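Local coordinates for protein xylosidase (Xanthomonas axonopodis pv. citri, PDB 6XN2) that probably hydrolyses beta-xylosidic linkages in xylo-oligosaccharides, as a glycoside hydrolase of family 43 that binds xylose units at the centre of its five-bladed beta-propeller, at residues T48-A53 with L320-D324; I169-L174 with E257-V261; G275-I280 with G304-H309. All blocks are in the same frame, centred on the assembly; numbering follows the deposited sequence.

Interaction 1 of 3, residues T48-A53 with L320-D324. With XYP (beta-D-xylopyranose), chain E.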
ATOM      1  N   THR A  48       8.975   7.144   8.237  1.00 28.18           N
ATOM      2  CA  THR A  48       7.805   7.051   7.370  1.00 31.78           C
ATOM      3  C   THR A  48       7.785   5.708   6.645  1.00 30.66           C
ATOM      4  O   THR A  48       8.836   5.138   6.355  1.00 27.38           O
ATOM      5  CB  THR A  48       7.778   8.182   6.322  1.00 28.68           C
ATOM      6  OG1 THR A  48       8.988   8.146   5.550  1.00 30.42           O
ATOM      7  CG2 THR A  48       7.645   9.551   6.990  1.00 32.16           C
ATOM      8  N   ALA A  49       6.593   5.201   6.348  1.00 26.47           N
ATOM      9  CA  ALA A  49       6.463   3.916   5.663  1.00 26.89           C
ATOM     10  C   ALA A  49       5.233   3.899   4.769  1.00 27.46           C
ATOM     11  O   ALA A  49       4.446   4.837   4.788  1.00 28.23           O
ATOM     12  CB  ALA A  49       6.397   2.780   6.669  1.00 27.56           C
ATOM     13  N   ASP A  50       5.084   2.832   3.987  1.00 24.77           N
ATOM     14  CA  ASP A  50       3.874   2.588   3.201  1.00 26.92           C
ATOM     15  C   ASP A  50       3.414   3.794   2.378  1.00 26.56           C
ATOM     16  O   ASP A  50       2.295   4.278   2.560  1.00 27.25           O
ATOM     17  CB  ASP A  50       2.740   2.172   4.129  1.00 24.50           C
ATOM     18  CG  ASP A  50       3.188   1.186   5.203  1.00 31.43           C
ATOM     19  OD1 ASP A  50       3.906   0.216   4.886  1.00 29.24           O
ATOM     20  OD2 ASP A  50       2.810   1.387   6.370  1.00 28.67           O
ATOM     21  N   PRO A  51       4.268   4.282   1.469  1.00 28.51           N
ATOM     22  CA  PRO A  51       3.915   5.540   0.799  1.00 26.59           C
ATOM     23  C   PRO A  51       2.799   5.388  -0.235  1.00 26.34           C
ATOM     24  O   PRO A  51       2.905   4.551  -1.128  1.00 28.03           O
ATOM     25  CB  PRO A  51       5.227   5.947   0.129  1.00 28.20           C
ATOM     26  CG  PRO A  51       5.905   4.645  -0.160  1.00 26.49           C
ATOM     27  CD  PRO A  51       5.532   3.714   0.965  1.00 27.51           C
ATOM     28  N   SER A  52       1.788   6.219  -0.165  1.00 26.65           N
ATOM     29  CA  SER A  52       0.744   6.226  -1.155  1.00 26.36           C
ATOM     30  C   SER A  52       0.820   7.567  -1.853  1.00 29.82           C
ATOM     31  O   SER A  52       0.450   8.545  -1.312  1.00 27.47           O
ATOM     32  CB  SER A  52      -0.604   6.020  -0.506  1.00 28.60           C
ATOM     33  OG  SER A  52      -0.838   4.685  -0.196  1.00 27.02           O
ATOM     34  N   ALA A  53       1.306   7.558  -3.082  1.00 25.76           N
ATOM     35  CA  ALA A  53       1.521   8.817  -3.816  1.00 29.82           C
ATOM     36  C   ALA A  53       0.364   9.125  -4.751  1.00 30.65           C
ATOM     37  O   ALA A  53      -0.091   8.243  -5.438  1.00 23.83           O
ATOM     38  CB  ALA A  53       2.804   8.749  -4.575  1.00 31.48           C
ATOM     39  N   LEU A 320       7.984   4.669  -8.726  1.00 31.61           N
ATOM     40  CA  LEU A 320       7.741   3.708  -7.666  1.00 27.89           C
ATOM     41  C   LEU A 320       8.074   4.383  -6.341  1.00 28.39           C
ATOM     42  O   LEU A 320       9.185   4.886  -6.153  1.00 29.44           O
ATOM     43  CB  LEU A 320       8.593   2.444  -7.847  1.00 30.36           C
ATOM     44  CG  LEU A 320       8.488   1.457  -6.676  1.00 29.11           C
ATOM     45  CD1 LEU A 320       7.113   0.831  -6.678  1.00 27.02           C
ATOM     46  CD2 LEU A 320       9.576   0.382  -6.675  1.00 28.80           C
ATOM     47  N   PHE A 321       7.105   4.425  -5.438  1.00 26.27           N
ATOM     48  CA  PHE A 321       7.363   4.874  -4.076  1.00 25.77           C
ATOM     49  C   PHE A 321       7.423   3.649  -3.190  1.00 28.04           C
ATOM     50  O   PHE A 321       6.569   2.775  -3.286  1.00 26.52           O
ATOM     51  CB  PHE A 321       6.282   5.837  -3.596  1.00 26.99           C
ATOM     52  CG  PHE A 321       6.305   7.158  -4.295  1.00 28.43           C
ATOM     53  CD1 PHE A 321       5.794   7.285  -5.575  1.00 30.32           C
ATOM     54  CD2 PHE A 321       6.843   8.274  -3.674  1.00 30.39           C
ATOM     55  CE1 PHE A 321       5.815   8.511  -6.228  1.00 29.11           C
ATOM     56  CE2 PHE A 321       6.865   9.501  -4.322  1.00 31.06           C
ATOM     57  CZ  PHE A 321       6.351   9.610  -5.600  1.00 28.83           C
ATOM     58  N   TYR A 322       8.435   3.566  -2.342  1.00 24.26           N
ATOM     59  CA  TYR A 322       8.600   2.381  -1.519  1.00 24.59           C
ATOM     60  C   TYR A 322       9.252   2.791  -0.220  1.00 30.03           C
ATOM     61  O   TYR A 322       9.394   3.989   0.045  1.00 24.80           O
ATOM     62  CB  TYR A 322       9.423   1.316  -2.254  1.00 25.92           C
ATOM     63  CG  TYR A 322      10.832   1.737  -2.621  1.00 26.24           C
ATOM     64  CD1 TYR A 322      11.067   2.615  -3.679  1.00 27.41           C
ATOM     65  CD2 TYR A 322      11.934   1.232  -1.926  1.00 27.48           C
ATOM     66  CE1 TYR A 322      12.355   3.004  -4.014  1.00 28.29           C
ATOM     67  CE2 TYR A 322      13.229   1.613  -2.256  1.00 26.80           C
ATOM     68  CZ  TYR A 322      13.433   2.495  -3.304  1.00 31.30           C
ATOM     69  OH  TYR A 322      14.714   2.877  -3.638  1.00 26.82           O
ATOM     70  N   HIS A 323       9.633   1.820   0.603  1.00 26.56           N
ATOM     71  CA  HIS A 323      10.367   2.144   1.821  1.00 27.58           C
ATOM     72  C   HIS A 323      11.409   1.083   2.164  1.00 27.80           C
ATOM     73  O   HIS A 323      11.385  -0.032   1.636  1.00 27.58           O
ATOM     74  CB  HIS A 323       9.401   2.356   3.005  1.00 26.41           C
ATOM     75  CG  HIS A 323       8.739   1.103   3.506  1.00 28.82           C
ATOM     76  ND1 HIS A 323       7.368   0.953   3.549  1.00 27.58           N
ATOM     77  CD2 HIS A 323       9.256  -0.041   4.014  1.00 27.03           C
ATOM     78  CE1 HIS A 323       7.073  -0.235   4.048  1.00 28.87           C
ATOM     79  NE2 HIS A 323       8.201  -0.862   4.329  1.00 26.02           N
ATOM     80  N   ASP A 324      12.342   1.437   3.037  1.00 26.51           N
ATOM     81  CA  ASP A 324      13.191   0.426   3.657  1.00 26.54           C
ATOM     82  C   ASP A 324      13.637   0.886   5.036  1.00 31.56           C
ATOM     83  O   ASP A 324      13.216   1.943   5.521  1.00 27.93           O
ATOM     84  CB  ASP A 324      14.396   0.071   2.767  1.00 28.55           C
ATOM     85  CG  ASP A 324      15.405   1.216   2.593  1.00 30.56           C
ATOM     86  OD1 ASP A 324      15.494   2.140   3.429  1.00 29.25           O
ATOM     87  OD2 ASP A 324      16.152   1.157   1.593  1.00 28.00           O
TER
HETATM   88  O1  XYP E 402       2.489  -5.415   7.947  1.00 38.05           O
HETATM   89  C1  XYP E 402       2.794  -4.075   7.639  1.00 41.49           C
HETATM   90  C2  XYP E 402       1.538  -3.410   7.115  1.00 41.04           C
HETATM   91  C3  XYP E 402       1.623  -1.917   7.140  1.00 36.80           C
HETATM   92  C4  XYP E 402       2.124  -1.440   8.487  1.00 39.65           C
HETATM   93  C5  XYP E 402       3.434  -2.108   8.792  1.00 38.44           C
HETATM   94  O2  XYP E 402       1.241  -3.780   5.776  1.00 38.59           O
HETATM   95  O3  XYP E 402       0.295  -1.542   6.928  1.00 35.56           O
HETATM   96  O4  XYP E 402       2.349  -0.067   8.452  1.00 38.52           O
HETATM   97  O5  XYP E 402       3.278  -3.498   8.824  1.00 41.42           O

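Interaction 2 of 3, residues I169-L174 with E257-V261. With XYP (beta-D-xylopyranose), chain E.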
ATOM      1  N   ILE A 169      -6.413  -4.838   6.493  1.00 26.31           N
ATOM      2  CA  ILE A 169      -5.672  -3.597   6.363  1.00 26.16           C
ATOM      3  C   ILE A 169      -5.317  -3.122   4.971  1.00 26.33           C
ATOM      4  O   ILE A 169      -5.881  -3.566   4.024  1.00 25.68           O
ATOM      5  CB  ILE A 169      -4.315  -3.788   7.074  1.00 28.04           C
ATOM      6  CG1 ILE A 169      -3.603  -5.007   6.538  1.00 27.99           C
ATOM      7  CG2 ILE A 169      -4.463  -4.048   8.530  1.00 28.58           C
ATOM      8  CD1 ILE A 169      -2.199  -5.172   7.052  1.00 27.08           C
ATOM      9  N   ASP A 170      -4.443  -2.114   4.911  1.00 26.01           N
ATOM     10  CA  ASP A 170      -3.805  -1.679   3.668  1.00 27.58           C
ATOM     11  C   ASP A 170      -4.750  -1.235   2.548  1.00 24.32           C
ATOM     12  O   ASP A 170      -4.700  -1.777   1.437  1.00 24.22           O
ATOM     13  CB  ASP A 170      -2.897  -2.802   3.159  1.00 27.14           C
ATOM     14  CG  ASP A 170      -1.696  -3.013   4.053  1.00 32.44           C
ATOM     15  OD1 ASP A 170      -1.607  -2.302   5.086  1.00 27.25           O
ATOM     16  OD2 ASP A 170      -0.842  -3.870   3.728  1.00 26.83           O
ATOM     17  N   PRO A 171      -5.560  -0.235   2.798  1.00 24.20           N
ATOM     18  CA  PRO A 171      -6.435   0.188   1.718  1.00 28.36           C
ATOM     19  C   PRO A 171      -5.726   0.886   0.593  1.00 24.75           C
ATOM     20  O   PRO A 171      -4.743   1.521   0.799  1.00 23.92           O
ATOM     21  CB  PRO A 171      -7.316   1.218   2.388  1.00 24.30           C
ATOM     22  CG  PRO A 171      -6.480   1.770   3.453  1.00 25.01           C
ATOM     23  CD  PRO A 171      -5.680   0.627   3.959  1.00 25.23           C
ATOM     24  N   ALA A 172      -6.227   0.687  -0.603  1.00 24.28           N
ATOM     25  CA  ALA A 172      -5.767   1.451  -1.761  1.00 25.71           C
ATOM     26  C   ALA A 172      -6.986   1.859  -2.569  1.00 26.21           C
ATOM     27  O   ALA A 172      -7.796   1.009  -2.944  1.00 24.48           O
ATOM     28  CB  ALA A 172      -4.802   0.635  -2.613  1.00 25.14           C
ATOM     29  N   VAL A 173      -7.128   3.153  -2.831  1.00 24.32           N
ATOM     30  CA  VAL A 173      -8.296   3.624  -3.569  1.00 25.27           C
ATOM     31  C   VAL A 173      -7.911   4.089  -4.967  1.00 27.99           C
ATOM     32  O   VAL A 173      -7.170   5.064  -5.133  1.00 28.86           O
ATOM     33  CB  VAL A 173      -9.013   4.759  -2.839  1.00 25.78           C
ATOM     34  CG1 VAL A 173     -10.148   5.289  -3.693  1.00 23.36           C
ATOM     35  CG2 VAL A 173      -9.535   4.262  -1.507  1.00 26.36           C
ATOM     36  N   LEU A 174      -8.407   3.373  -5.970  1.00 27.42           N
ATOM     37  CA  LEU A 174      -8.117   3.697  -7.358  1.00 27.14           C
ATOM     38  C   LEU A 174      -9.145   4.664  -7.931  1.00 26.82           C
ATOM     39  O   LEU A 174     -10.343   4.372  -7.957  1.00 28.36           O
ATOM     40  CB  LEU A 174      -8.074   2.423  -8.202  1.00 26.70           C
ATOM     41  CG  LEU A 174      -8.137   2.639  -9.718  1.00 27.97           C
ATOM     42  CD1 LEU A 174      -6.878   3.336 -10.216  1.00 29.73           C
ATOM     43  CD2 LEU A 174      -8.383   1.336 -10.459  1.00 28.58           C
ATOM     44  N   GLU A 257       0.208  -8.620   1.280  1.00 28.51           N
ATOM     45  CA  GLU A 257      -0.363  -7.374   1.758  1.00 26.92           C
ATOM     46  C   GLU A 257      -0.142  -6.198   0.802  1.00 31.74           C
ATOM     47  O   GLU A 257       0.409  -6.354  -0.232  1.00 26.10           O
ATOM     48  CB  GLU A 257       0.161  -7.003   3.144  1.00 29.10           C
ATOM     49  CG  GLU A 257       1.583  -6.519   3.215  1.00 32.21           C
ATOM     50  CD  GLU A 257       2.198  -6.611   4.605  1.00 38.15           C
ATOM     51  OE1 GLU A 257       1.503  -6.833   5.567  1.00 33.97           O
ATOM     52  OE2 GLU A 257       3.395  -6.416   4.746  1.00 36.31           O
ATOM     53  N   GLY A 258      -0.689  -5.053   1.166  1.00 28.79           N
ATOM     54  CA  GLY A 258      -0.473  -3.798   0.458  1.00 30.46           C
ATOM     55  C   GLY A 258      -0.767  -3.724  -1.032  1.00 29.86           C
ATOM     56  O   GLY A 258       0.123  -3.357  -1.812  1.00 26.05           O
ATOM     57  N   PRO A 259      -1.992  -3.993  -1.446  1.00 27.91           N
ATOM     58  CA  PRO A 259      -2.307  -3.908  -2.856  1.00 26.77           C
ATOM     59  C   PRO A 259      -2.285  -2.492  -3.385  1.00 25.85           C
ATOM     60  O   PRO A 259      -2.484  -1.584  -2.685  1.00 24.78           O
ATOM     61  CB  PRO A 259      -3.728  -4.433  -2.929  1.00 30.60           C
ATOM     62  CG  PRO A 259      -4.292  -4.177  -1.625  1.00 26.83           C
ATOM     63  CD  PRO A 259      -3.181  -4.234  -0.640  1.00 27.81           C
ATOM     64  N   TRP A 260      -1.995  -2.352  -4.650  1.00 24.08           N
ATOM     65  CA  TRP A 260      -2.038  -1.053  -5.310  1.00 25.39           C
ATOM     66  C   TRP A 260      -2.433  -1.310  -6.741  1.00 23.49           C
ATOM     67  O   TRP A 260      -2.000  -2.297  -7.331  1.00 26.75           O
ATOM     68  CB  TRP A 260      -0.685  -0.331  -5.236  1.00 25.25           C
ATOM     69  CG  TRP A 260      -0.677   1.036  -5.900  1.00 27.08           C
ATOM     70  CD1 TRP A 260      -0.399   1.309  -7.213  1.00 24.40           C
ATOM     71  CD2 TRP A 260      -0.960   2.303  -5.279  1.00 27.18           C
ATOM     72  NE1 TRP A 260      -0.491   2.663  -7.444  1.00 26.38           N
ATOM     73  CE2 TRP A 260      -0.834   3.296  -6.276  1.00 27.39           C
ATOM     74  CE3 TRP A 260      -1.297   2.697  -3.977  1.00 24.93           C
ATOM     75  CZ2 TRP A 260      -1.036   4.655  -6.013  1.00 27.06           C
ATOM     76  CZ3 TRP A 260      -1.504   4.042  -3.717  1.00 25.97           C
ATOM     77  CH2 TRP A 260      -1.368   5.008  -4.730  1.00 24.11           C
ATOM     78  N   VAL A 261      -3.271  -0.440  -7.298  1.00 26.45           N
ATOM     79  CA  VAL A 261      -3.668  -0.594  -8.691  1.00 28.45           C
ATOM     80  C   VAL A 261      -3.454   0.712  -9.438  1.00 28.82           C
ATOM     81  O   VAL A 261      -3.820   1.781  -8.955  1.00 27.23           O
ATOM     82  CB  VAL A 261      -5.143  -1.046  -8.831  1.00 30.05           C
ATOM     83  CG1 VAL A 261      -5.545  -1.149 -10.303  1.00 26.60           C
ATOM     84  CG2 VAL A 261      -5.354  -2.394  -8.147  1.00 24.74           C
TER
HETATM   85  O1  XYP E 402       2.489  -5.415   7.947  1.00 38.05           O
HETATM   86  C1  XYP E 402       2.794  -4.075   7.639  1.00 41.49           C
HETATM   87  C2  XYP E 402       1.538  -3.410   7.115  1.00 41.04           C
HETATM   88  C3  XYP E 402       1.623  -1.917   7.140  1.00 36.80           C
HETATM   89  C4  XYP E 402       2.124  -1.440   8.487  1.00 39.65           C
HETATM   90  C5  XYP E 402       3.434  -2.108   8.792  1.00 38.44           C
HETATM   91  O2  XYP E 402       1.241  -3.780   5.776  1.00 38.59           O
HETATM   92  O3  XYP E 402       0.295  -1.542   6.928  1.00 35.56           O
HETATM   93  O4  XYP E 402       2.349  -0.067   8.452  1.00 38.52           O
HETATM   94  O5  XYP E 402       3.278  -3.498   8.824  1.00 41.42           O
HETATM   95  O   HOH W   1      -2.372  -1.127   0.056  1.00 23.62           O

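Interaction 3 of 3, residues G275-I280 with G304-H309. With CA (calcium ion), chain D.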
ATOM      1  N   GLY A 275       5.321 -10.447   1.060  1.00 26.37           N
ATOM      2  CA  GLY A 275       5.611 -10.703   2.459  1.00 23.97           C
ATOM      3  C   GLY A 275       6.901 -11.446   2.759  1.00 29.39           C
ATOM      4  O   GLY A 275       7.980 -10.838   2.809  1.00 28.43           O
ATOM      5  N   ASP A 276       6.784 -12.747   2.964  1.00 26.29           N
ATOM      6  CA  ASP A 276       7.931 -13.551   3.341  1.00 27.49           C
ATOM      7  C   ASP A 276       8.979 -13.792   2.298  1.00 31.67           C
ATOM      8  O   ASP A 276      10.003 -14.342   2.602  1.00 29.52           O
ATOM      9  CB  ASP A 276       7.546 -14.842   4.052  1.00 28.51           C
ATOM     10  CG  ASP A 276       6.747 -15.781   3.197  1.00 33.79           C
ATOM     11  OD1 ASP A 276       6.133 -15.342   2.247  1.00 28.48           O
ATOM     12  OD2 ASP A 276       6.746 -16.952   3.518  1.00 28.27           O
ATOM     13  N   THR A 277       8.700 -13.398   1.069  1.00 28.39           N
ATOM     14  CA  THR A 277       9.654 -13.484   0.009  1.00 29.37           C
ATOM     15  C   THR A 277      10.109 -12.090  -0.406  1.00 31.29           C
ATOM     16  O   THR A 277      10.818 -11.923  -1.328  1.00 27.81           O
ATOM     17  CB  THR A 277       9.199 -14.313  -1.164  1.00 32.39           C
ATOM     18  OG1 THR A 277       7.965 -13.824  -1.629  1.00 27.40           O
ATOM     19  CG2 THR A 277       9.061 -15.730  -0.740  1.00 25.12           C
ATOM     20  N   HIS A 278       9.619 -11.114   0.303  1.00 27.91           N
ATOM     21  CA  HIS A 278      10.058  -9.753   0.174  1.00 27.11           C
ATOM     22  C   HIS A 278      10.056  -8.993  -1.109  1.00 30.10           C
ATOM     23  O   HIS A 278      10.849  -8.124  -1.262  1.00 28.96           O
ATOM     24  CB  HIS A 278      11.415  -9.621   0.848  1.00 29.34           C
ATOM     25  CG  HIS A 278      11.459 -10.234   2.197  1.00 28.21           C
ATOM     26  ND1 HIS A 278      11.247  -9.532   3.351  1.00 28.77           N
ATOM     27  CD2 HIS A 278      11.645 -11.509   2.570  1.00 32.09           C
ATOM     28  CE1 HIS A 278      11.340 -10.349   4.373  1.00 29.59           C
ATOM     29  NE2 HIS A 278      11.575 -11.548   3.924  1.00 28.56           N
ATOM     30  N   ARG A 279       9.141  -9.288  -2.005  1.00 24.81           N
ATOM     31  CA  ARG A 279       9.058  -8.535  -3.208  1.00 29.36           C
ATOM     32  C   ARG A 279       7.773  -7.832  -3.440  1.00 28.73           C
ATOM     33  O   ARG A 279       6.804  -8.135  -2.858  1.00 25.47           O
ATOM     34  CB  ARG A 279       9.205  -9.402  -4.418  1.00 31.97           C
ATOM     35  CG  ARG A 279       9.890 -10.704  -4.217  1.00 38.82           C
ATOM     36  CD  ARG A 279       9.340 -11.634  -5.258  1.00 53.15           C
ATOM     37  NE  ARG A 279       9.805 -12.953  -5.060  1.00 55.75           N
ATOM     38  CZ  ARG A 279       9.713 -13.919  -5.940  1.00 65.61           C
ATOM     39  NH1 ARG A 279       9.149 -13.725  -7.105  1.00 57.71           N
ATOM     40  NH2 ARG A 279      10.205 -15.098  -5.630  1.00 77.66           N
ATOM     41  N   ILE A 280       7.835  -6.866  -4.327  1.00 25.58           N
ATOM     42  CA  ILE A 280       6.659  -6.245  -4.800  1.00 26.99           C
ATOM     43  C   ILE A 280       6.490  -6.906  -6.147  1.00 30.48           C
ATOM     44  O   ILE A 280       7.338  -6.834  -6.965  1.00 29.50           O
ATOM     45  CB  ILE A 280       6.731  -4.743  -5.008  1.00 25.95           C
ATOM     46  CG1 ILE A 280       7.074  -4.035  -3.725  1.00 30.00           C
ATOM     47  CG2 ILE A 280       5.385  -4.256  -5.457  1.00 24.25           C
ATOM     48  CD1 ILE A 280       6.096  -4.253  -2.632  1.00 25.42           C
ATOM     49  N   GLY A 304      14.942  -4.491   5.881  1.00 30.03           N
ATOM     50  CA  GLY A 304      13.810  -4.476   6.767  1.00 30.77           C
ATOM     51  C   GLY A 304      12.847  -5.544   6.300  1.00 27.46           C
ATOM     52  O   GLY A 304      12.722  -5.760   5.157  1.00 30.83           O
ATOM     53  N   TRP A 305      12.126  -6.161   7.197  1.00 30.34           N
ATOM     54  CA  TRP A 305      11.289  -7.286   6.783  1.00 29.07           C
ATOM     55  C   TRP A 305      10.195  -6.854   5.812  1.00 27.53           C
ATOM     56  O   TRP A 305       9.984  -7.499   4.786  1.00 29.12           O
ATOM     57  CB  TRP A 305      10.662  -7.974   7.991  1.00 28.76           C
ATOM     58  CG  TRP A 305      10.133  -9.347   7.686  1.00 29.66           C
ATOM     59  CD1 TRP A 305      10.784 -10.537   7.875  1.00 30.89           C
ATOM     60  CD2 TRP A 305       8.845  -9.680   7.139  1.00 28.14           C
ATOM     61  NE1 TRP A 305       9.988 -11.581   7.481  1.00 31.28           N
ATOM     62  CE2 TRP A 305       8.792 -11.085   7.027  1.00 29.74           C
ATOM     63  CE3 TRP A 305       7.736  -8.927   6.734  1.00 29.80           C
ATOM     64  CZ2 TRP A 305       7.671 -11.755   6.529  1.00 31.94           C
ATOM     65  CZ3 TRP A 305       6.620  -9.594   6.235  1.00 30.60           C
ATOM     66  CH2 TRP A 305       6.599 -10.993   6.136  1.00 29.61           C
ATOM     67  N   THR A 306       9.513  -5.760   6.127  1.00 26.59           N
ATOM     68  CA  THR A 306       8.376  -5.334   5.318  1.00 27.61           C
ATOM     69  C   THR A 306       8.790  -4.626   4.031  1.00 29.67           C
ATOM     70  O   THR A 306       9.895  -4.090   3.913  1.00 25.86           O
ATOM     71  CB  THR A 306       7.427  -4.400   6.108  1.00 23.29           C
ATOM     72  OG1 THR A 306       7.991  -3.084   6.206  1.00 26.82           O
ATOM     73  CG2 THR A 306       7.160  -4.959   7.494  1.00 27.90           C
ATOM     74  N   THR A 307       7.867  -4.596   3.081  1.00 27.20           N
ATOM     75  CA  THR A 307       8.019  -3.897   1.834  1.00 25.38           C
ATOM     76  C   THR A 307       6.631  -3.403   1.437  1.00 28.01           C
ATOM     77  O   THR A 307       5.711  -4.128   1.503  1.00 23.63           O
ATOM     78  CB  THR A 307       8.729  -4.721   0.753  1.00 26.47           C
ATOM     79  OG1 THR A 307       8.933  -3.931  -0.402  1.00 25.97           O
ATOM     80  CG2 THR A 307       7.962  -5.916   0.395  1.00 26.97           C
ATOM     81  N   HIS A 308       6.513  -2.136   1.087  1.00 27.23           N
ATOM     82  CA  HIS A 308       5.239  -1.556   0.745  1.00 25.99           C
ATOM     83  C   HIS A 308       5.451  -0.464  -0.273  1.00 29.13           C
ATOM     84  O   HIS A 308       6.461   0.145  -0.268  1.00 25.85           O
ATOM     85  CB  HIS A 308       4.650  -0.948   1.978  1.00 28.84           C
ATOM     86  CG  HIS A 308       3.167  -0.937   1.998  1.00 27.02           C
ATOM     87  ND1 HIS A 308       2.453  -1.879   2.672  1.00 29.39           N
ATOM     88  CD2 HIS A 308       2.272  -0.066   1.507  1.00 28.16           C
ATOM     89  CE1 HIS A 308       1.175  -1.623   2.546  1.00 33.82           C
ATOM     90  NE2 HIS A 308       1.042  -0.534   1.839  1.00 25.00           N
ATOM     91  N   HIS A 309       4.466  -0.184  -1.102  1.00 25.41           N
ATOM     92  CA  HIS A 309       4.695   0.767  -2.153  1.00 29.10           C
ATOM     93  C   HIS A 309       3.496   1.374  -2.822  1.00 25.33           C
ATOM     94  O   HIS A 309       2.404   1.034  -2.535  1.00 26.15           O
ATOM     95  CB  HIS A 309       5.338  -0.021  -3.277  1.00 25.72           C
ATOM     96  CG  HIS A 309       4.346  -0.775  -4.103  1.00 27.26           C
ATOM     97  ND1 HIS A 309       3.487  -1.696  -3.567  1.00 24.82           N
ATOM     98  CD2 HIS A 309       3.995  -0.655  -5.397  1.00 28.16           C
ATOM     99  CE1 HIS A 309       2.700  -2.159  -4.511  1.00 29.50           C
ATOM    100  NE2 HIS A 309       2.982  -1.538  -5.627  1.00 26.33           N
TER
HETATM  101 CA    CA D 401      -0.730   0.878   0.518  1.00 32.72          CA
HETATM  102  O   HOH W   2       7.943  -8.327   2.853  1.00 25.69           O
HETATM  103  O   HOH W   3      11.857  -6.750   2.380  1.00 25.54           O
HETATM  104  O   HOH W   4      10.927  -5.493  -1.710  1.00 29.19           O
HETATM  105  O   HOH W   5       0.120  -0.476  -1.590  1.00 29.54           O
HETATM  106  O   HOH W   1      -2.372  -1.127   0.056  1.00 23.62           O
HETATM  107  O   HOH W   6      -2.455   2.430  -0.652  1.00 28.69           O
HETATM  108  O   HOH W   7      -2.635   0.957   2.343  1.00 24.89           O
HETATM  109  O   HOH W   8      -0.108   2.937   2.036  1.00 22.45           O

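Interaction 1 of 3, residues T48-A53 with L320-D324
The Phe321 ring carries the methyl of Ala53 over one face: CB lies 3.6 Å from the centroid of Phe321 and 18° off the ring normal, a CH-pi contact displaced toward the CD1-CE1 rim. The imidazole of His323 is met mainly at its edge, where the backbone N and CA of Asp50 come close to its plane, while Ala49 CB approaches obliquely at 3.7 Å from His323 ND1. Pro51 packs on the chain between Phe321 and Tyr322, its CG 3.7 Å from Phe321 CB and 3.5 Å from the backbone N of Tyr322.

These residues join the first and last blades of the propeller. Strand 51-53 runs nearly antiparallel to strand 320-324, at 166°, but their axes stay 6.6 Å apart, and no backbone-to-backbone bond spans them. The polar link is Asp50 N to His323 ND1, 3.0 Å long and almost straight at 171°, with the donor tilted modestly from the imidazole plane. His323 reaches it because its CG is tucked between its own N and carbonyl carbon. Asp50 OD1 lies 3.3 Å from His323 CE1, the two groups side by side with planes well turned against each other, and OD2 accepts the xylose O4 hydroxyl at 2.6 Å and bonds Ser65 as well.

Since ND1 acts as acceptor and NE2 bonds Thr306 OG1, the imidazole is consistent with a neutral tautomer protonated on NE2. The last blade thereby grips the main chain of a sugar-binding residue, consistent with a set starting point for the carboxylate that meets O4, with Ser65 sharing in its hold.

Interaction 2 of 3, residues I169-L174 with E257-V261
The innermost strands of two adjacent propeller blades meet here beside the central xylose pocket, where Asp170 packs against Glu257 and Gly258, and Asp170 and Glu257 both bind the sugar. Strands 172-174 and 257-261 run 10° from parallel, their axes 6.8 Å apart, so side chains and a water bridge the gap. With CG beside the backbone N (chi1 -69°), the Asp170 carboxylate reaches both the second strand and the sugar: OD1 accepts xylose O3 at 2.8 Å and OD2 accepts O2 at 2.9 Å. Glu257, extended beyond CG, takes the O1 hydroxyl on OE1 at 2.9 Å. Gly258 N donates to Asp170 OD2 at 2.8 Å, but the bond is weak, bent to 122°.

Deeper in, water 1 donates to both Asp170 O and Pro259 O, and is itself a calcium ligand. Ala172 CB then sits 3.2 Å from Pro259 O, and Leu174 CD2 touches Val261 CG1 at 3.8 Å.

Asp170 OD2 and Glu257 OE1 stand 4.2 Å apart without touching, each bonded to a hydroxyl of the same sugar. Using both its oxygens on neighbouring hydroxyls restricts rotation of the Asp170 carboxylate and ties its orientation to the xylose ring.

Interaction 3 of 3, residues G275-I280 with G304-H309
His278 and Trp305 make the first shell of this contact, a T-shaped (edge-to-face) aromatic pair joining a loop within the fourth blade to the connection leading into the fifth blade of the beta-propeller. The CE1 edge of His278 points at the five-membered ring of Trp305, with centroids 4.5 Å apart and planes at 71°. The same histidine donates from ND1 to Trp305 O at 2.8 Å; the oxygen is met in its carbonyl plane, on a lone pair, although the angle at hydrogen is a bent 130°. One tryptophan therefore holds the imidazole by both its indole face and its backbone carbonyl.

Gly275 O sits over both rings: 3.5 Å above the His278 plane, over its centre, and toward the rim of the Trp305 face that CE1 meets. It also accepts the bond from His278 N, which closes a type I beta-turn over 275-278. The ring of Trp364 stacks with that of His278. Further along, water 4 donates to His278 O at 2.7 Å and accepts from Thr307 OG1 at 2.9 Å. That hydroxyl is held trans to the Thr307 nitrogen (chi1 -175°), which turns it toward the other loop, where Ile280 CD1 also touches it. Ile280 CG2 lies over the centre of the His309 imidazole, 3.5 Å from its centroid, in a CH-pi contact; His309 NE2 is bonded to Ser271.

The same segment carries His308, whose CB points away from 275-280. Its ring touches the xylose. Waters 1, 5, 6, 7 and 8 and one atom from outside the two segments bind the calcium, which lies in the His308 ring plane, 2.6 Å from NE2.

From the N terminus, interaction 1 opens at 48-53 in the first blade and closes only at 320-324 in the last, so it encloses almost the whole propeller. Nested inside, interaction 2 closes an 82-residue loop between the third and fourth blades; interaction 3 follows in series, closing a 23-residue loop between the fourth blade and the connection into the fifth. None cross. They converge on the central channel: Trp260 of interaction 2 packs on Ser52 and Ala53 of the first blade, and His308 lies against both Asp50 and Asp170. Interactions 1 and 2 hydrogen-bond the xylose, and His308 of interaction 3 touches it, while the calcium site joins interactions 2 and 3.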